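Long-range contact in paraflagellar rod component (Trypanosoma brucei, PDB 2Q0X), which is of unknown function but has an alpha/beta-hydrolase fold and is probably a component of the paraflagellar rod: residues A[87-99]-A[120-132]. Sequence-based numbering, arbitrary orientation.
Sequences HAHDAEDVDDLIG and QLVFELLENSAHK
Asp95 OD1 is gripped by two side chains from beyond the end of helix 119-128. The contact joins this helix to helix 87-104 in the alpha/beta-hydrolase fold, and both pack on the central sheet. Ser129 OG donates to Asp95 OD1 at 2.5 Å, from the syn side and somewhat out of the carboxylate plane. His131 ND1 adds a weak bond. The other oxygen, Asp95 OD2, receives the backbone Ala130 N at 2.9 Å on its syn lone pair, nearly straight. One carboxylate thus holds three consecutive residues, just where the chain leaves the helix. Asp95 CG lies roughly anti to the backbone N (chi1 -152°), which carries the carboxylate across to this turn. Ser129 OG also accepts His131 N, forming an ST turn.

The axes of segments 87-99 and 120-128 come within 8.6 Å and cross at -67°. Leu121 and Leu125 are knobs into holes of helix 87-104. Leu121 sits among His87, Asp90, Ala91 and Val94, both its methyls resting against Asp90 CB. Leu125 fills the next hole, among Ala91, Val94, Asp95 and Ile98. Its CD1 presses tightly on Val94 CG1 (3.5 Å) and meets Ile98 CD1 tip to tip. Beneath them, Leu121 reaches Val44 and Leu125 reaches Leu112 of the sheet.

At the start of helix 87-104, the Gln120 amide lies almost flat on the His87 ring (planes 9° apart), with NE2 over one face. Arg191 holds Gln120 OE1 and also forms a salt bridge with Asp90, which bonds Ser77 as well. His87 NE2 makes a weak bond to Glu124 OE1, the carboxylate standing perpendicular to the ring. At the far end, Gly99 CA makes a CH-pi contact over the His131 ring, 3.8 Å from its centroid, and Ala130 CB covers the opposite face.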
# COMPACT_ATOMS: atom_id res chain seq x y z
N HIS A 87 10.76 -2.74 -12.79
CA HIS A 87 9.81 -1.82 -13.41
C HIS A 87 9.03 -2.45 -14.56
O HIS A 87 7.89 -2.06 -14.81
CB HIS A 87 10.48 -0.49 -13.82
CG HIS A 87 11.11 -0.49 -15.18
ND1 HIS A 87 12.31 -1.10 -15.44
CD2 HIS A 87 10.71 0.07 -16.34
CE1 HIS A 87 12.61 -0.94 -16.72
NE2 HIS A 87 11.66 -0.23 -17.28
N ALA A 88 9.62 -3.42 -15.24
CA ALA A 88 8.93 -4.12 -16.33
C ALA A 88 7.73 -4.91 -15.81
O ALA A 88 6.69 -4.99 -16.47
CB ALA A 88 9.90 -5.04 -17.10
N HIS A 89 7.87 -5.50 -14.62
CA HIS A 89 6.79 -6.30 -14.03
C HIS A 89 5.69 -5.43 -13.44
O HIS A 89 4.52 -5.75 -13.61
CB HIS A 89 7.34 -7.28 -13.01
CG HIS A 89 8.15 -8.39 -13.62
ND1 HIS A 89 9.37 -8.18 -14.21
CD2 HIS A 89 7.90 -9.72 -13.73
CE1 HIS A 89 9.85 -9.32 -14.67
NE2 HIS A 89 8.97 -10.28 -14.39
N ASP A 90 6.05 -4.34 -12.76
CA ASP A 90 5.07 -3.33 -12.35
C ASP A 90 4.24 -2.84 -13.54
O ASP A 90 3.02 -2.77 -13.46
CB ASP A 90 5.78 -2.10 -11.73
CG ASP A 90 5.95 -2.18 -10.21
OD1 ASP A 90 5.38 -3.05 -9.52
OD2 ASP A 90 6.68 -1.30 -9.69
N ALA A 91 4.94 -2.47 -14.63
CA ALA A 91 4.33 -2.05 -15.90
C ALA A 91 3.34 -3.07 -16.43
O ALA A 91 2.22 -2.71 -16.79
CB ALA A 91 5.42 -1.82 -16.96
N GLU A 92 3.77 -4.32 -16.45
CA GLU A 92 2.94 -5.43 -16.84
C GLU A 92 1.66 -5.55 -16.00
O GLU A 92 0.58 -5.72 -16.55
CB GLU A 92 3.73 -6.74 -16.79
CG GLU A 92 2.94 -7.93 -17.27
CD GLU A 92 3.80 -9.14 -17.52
OE1 GLU A 92 4.75 -9.38 -16.73
OE2 GLU A 92 3.49 -9.88 -18.49
N ASP A 93 1.79 -5.46 -14.68
CA ASP A 93 0.63 -5.41 -13.78
C ASP A 93 -0.31 -4.25 -14.10
O ASP A 93 -1.52 -4.43 -14.12
CB ASP A 93 1.08 -5.28 -12.32
CG ASP A 93 1.86 -6.48 -11.84
OD1 ASP A 93 1.72 -7.55 -12.44
OD2 ASP A 93 2.63 -6.33 -10.89
N VAL A 94 0.25 -3.07 -14.36
CA VAL A 94 -0.55 -1.93 -14.80
C VAL A 94 -1.26 -2.17 -16.15
O VAL A 94 -2.43 -1.78 -16.31
CB VAL A 94 0.27 -0.62 -14.81
CG1 VAL A 94 -0.59 0.56 -15.30
CG2 VAL A 94 0.81 -0.31 -13.35
N ASP A 95 -0.57 -2.85 -17.08
CA ASP A 95 -1.17 -3.18 -18.38
C ASP A 95 -2.35 -4.14 -18.26
O ASP A 95 -3.34 -4.00 -18.97
CB ASP A 95 -0.12 -3.76 -19.33
CG ASP A 95 -0.46 -3.49 -20.79
OD1 ASP A 95 -0.96 -2.37 -21.09
OD2 ASP A 95 -0.26 -4.41 -21.61
N ASP A 96 -2.22 -5.10 -17.36
CA ASP A 96 -3.33 -5.99 -16.98
C ASP A 96 -4.53 -5.20 -16.44
O ASP A 96 -5.68 -5.54 -16.72
CB ASP A 96 -2.86 -7.02 -15.93
CG ASP A 96 -1.74 -7.95 -16.44
OD1 ASP A 96 -1.57 -8.07 -17.68
OD2 ASP A 96 -1.03 -8.57 -15.60
N LEU A 97 -4.29 -4.16 -15.65
CA LEU A 97 -5.39 -3.32 -15.17
C LEU A 97 -6.04 -2.56 -16.34
O LEU A 97 -7.26 -2.50 -16.44
CB LEU A 97 -4.91 -2.36 -14.08
CG LEU A 97 -5.95 -1.35 -13.59
CD1 LEU A 97 -7.27 -2.08 -13.17
CD2 LEU A 97 -5.40 -0.40 -12.49
N ILE A 98 -5.22 -1.99 -17.21
CA ILE A 98 -5.73 -1.32 -18.41
C ILE A 98 -6.67 -2.25 -19.19
O ILE A 98 -7.78 -1.86 -19.55
CB ILE A 98 -4.61 -0.78 -19.30
CG1 ILE A 98 -3.85 0.34 -18.57
CG2 ILE A 98 -5.17 -0.25 -20.64
CD1 ILE A 98 -2.57 0.82 -19.32
N GLY A 99 -6.23 -3.48 -19.45
CA GLY A 99 -7.07 -4.49 -20.04
C GLY A 99 -8.40 -4.72 -19.34
O GLY A 99 -9.46 -4.82 -19.99
N GLN A 120 8.45 5.91 -14.70
CA GLN A 120 9.25 4.78 -15.18
C GLN A 120 8.38 3.69 -15.80
O GLN A 120 8.78 3.04 -16.79
CB GLN A 120 9.99 4.14 -14.02
CG GLN A 120 11.04 3.09 -14.44
CD GLN A 120 11.85 2.55 -13.31
OE1 GLN A 120 11.38 2.50 -12.18
NE2 GLN A 120 13.08 2.11 -13.61
N LEU A 121 7.23 3.46 -15.18
CA LEU A 121 6.31 2.44 -15.64
C LEU A 121 5.63 2.86 -16.94
O LEU A 121 5.36 2.02 -17.78
CB LEU A 121 5.26 2.13 -14.57
CG LEU A 121 5.80 1.76 -13.18
CD1 LEU A 121 4.67 1.16 -12.34
CD2 LEU A 121 6.99 0.81 -13.25
N VAL A 122 5.37 4.15 -17.11
CA VAL A 122 4.66 4.62 -18.27
C VAL A 122 5.49 4.43 -19.53
O VAL A 122 4.95 4.01 -20.55
CB VAL A 122 4.17 6.08 -18.10
CG1 VAL A 122 3.64 6.66 -19.43
CG2 VAL A 122 3.09 6.14 -17.02
N PHE A 123 6.81 4.71 -19.47
CA PHE A 123 7.66 4.57 -20.66
C PHE A 123 7.75 3.12 -21.09
O PHE A 123 7.65 2.81 -22.29
CB PHE A 123 9.05 5.18 -20.44
CG PHE A 123 9.06 6.69 -20.39
CD1 PHE A 123 8.81 7.43 -21.53
CD2 PHE A 123 9.29 7.37 -19.19
CE1 PHE A 123 8.80 8.82 -21.49
CE2 PHE A 123 9.28 8.75 -19.14
CZ PHE A 123 9.05 9.48 -20.30
N GLU A 124 7.90 2.24 -20.10
CA GLU A 124 7.88 0.79 -20.30
C GLU A 124 6.55 0.29 -20.86
O GLU A 124 6.52 -0.51 -21.80
CB GLU A 124 8.20 0.11 -18.97
CG GLU A 124 8.37 -1.37 -19.03
CD GLU A 124 9.52 -1.81 -19.91
OE1 GLU A 124 10.55 -1.07 -20.02
OE2 GLU A 124 9.40 -2.91 -20.50
N LEU A 125 5.45 0.77 -20.28
CA LEU A 125 4.10 0.47 -20.77
C LEU A 125 3.94 0.86 -22.23
O LEU A 125 3.56 0.04 -23.03
CB LEU A 125 3.01 1.20 -19.96
CG LEU A 125 2.29 0.42 -18.86
CD1 LEU A 125 1.28 1.30 -18.11
CD2 LEU A 125 1.60 -0.76 -19.46
N LEU A 126 4.21 2.12 -22.54
CA LEU A 126 4.00 2.68 -23.87
C LEU A 126 4.78 1.98 -25.00
O LEU A 126 4.32 1.97 -26.14
CB LEU A 126 4.30 4.19 -23.87
CG LEU A 126 3.10 5.07 -23.53
CD1 LEU A 126 2.39 4.61 -22.30
CD2 LEU A 126 3.54 6.48 -23.32
N GLU A 127 5.91 1.37 -24.68
CA GLU A 127 6.65 0.60 -25.66
C GLU A 127 6.17 -0.85 -25.78
O GLU A 127 6.29 -1.43 -26.84
CB GLU A 127 8.16 0.68 -25.43
CG GLU A 127 8.73 -0.04 -24.21
CD GLU A 127 10.28 -0.12 -24.23
OE1 GLU A 127 10.85 -1.16 -23.76
OE2 GLU A 127 10.92 0.85 -24.73
N ASN A 128 5.59 -1.41 -24.72
CA ASN A 128 5.21 -2.84 -24.69
C ASN A 128 3.73 -3.16 -24.44
O ASN A 128 3.37 -4.34 -24.38
CB ASN A 128 6.05 -3.57 -23.62
CG ASN A 128 7.53 -3.66 -23.99
OD1 ASN A 128 7.89 -4.09 -25.09
ND2 ASN A 128 8.39 -3.24 -23.06
N SER A 129 2.86 -2.16 -24.28
CA SER A 129 1.46 -2.44 -23.95
C SER A 129 0.75 -3.32 -24.99
O SER A 129 0.97 -3.18 -26.19
CB SER A 129 0.67 -1.15 -23.78
OG SER A 129 -0.67 -1.42 -23.40
N ALA A 130 -0.11 -4.22 -24.52
CA ALA A 130 -1.04 -4.93 -25.39
C ALA A 130 -2.23 -4.05 -25.76
O ALA A 130 -3.12 -4.51 -26.46
CB ALA A 130 -1.54 -6.21 -24.71
N HIS A 131 -2.24 -2.79 -25.27
CA HIS A 131 -3.41 -1.92 -25.33
C HIS A 131 -3.08 -0.51 -25.81
O HIS A 131 -3.82 0.43 -25.55
CB HIS A 131 -4.07 -1.84 -23.95
CG HIS A 131 -4.36 -3.19 -23.34
ND1 HIS A 131 -3.69 -3.68 -22.25
CD2 HIS A 131 -5.24 -4.14 -23.70
CE1 HIS A 131 -4.15 -4.88 -21.95
NE2 HIS A 131 -5.09 -5.19 -22.82
N LYS A 132 -1.97 -0.37 -26.53
CA LYS A 132 -1.47 0.92 -26.98
C LYS A 132 -2.49 1.79 -27.74
O LYS A 132 -2.40 3.02 -27.69
CB LYS A 132 -0.25 0.74 -27.91
CG LYS A 132 1.01 0.20 -27.26
CD LYS A 132 2.16 0.24 -28.26
CE LYS A 132 3.20 -0.86 -27.98
NZ LYS A 132 4.36 -0.75 -28.92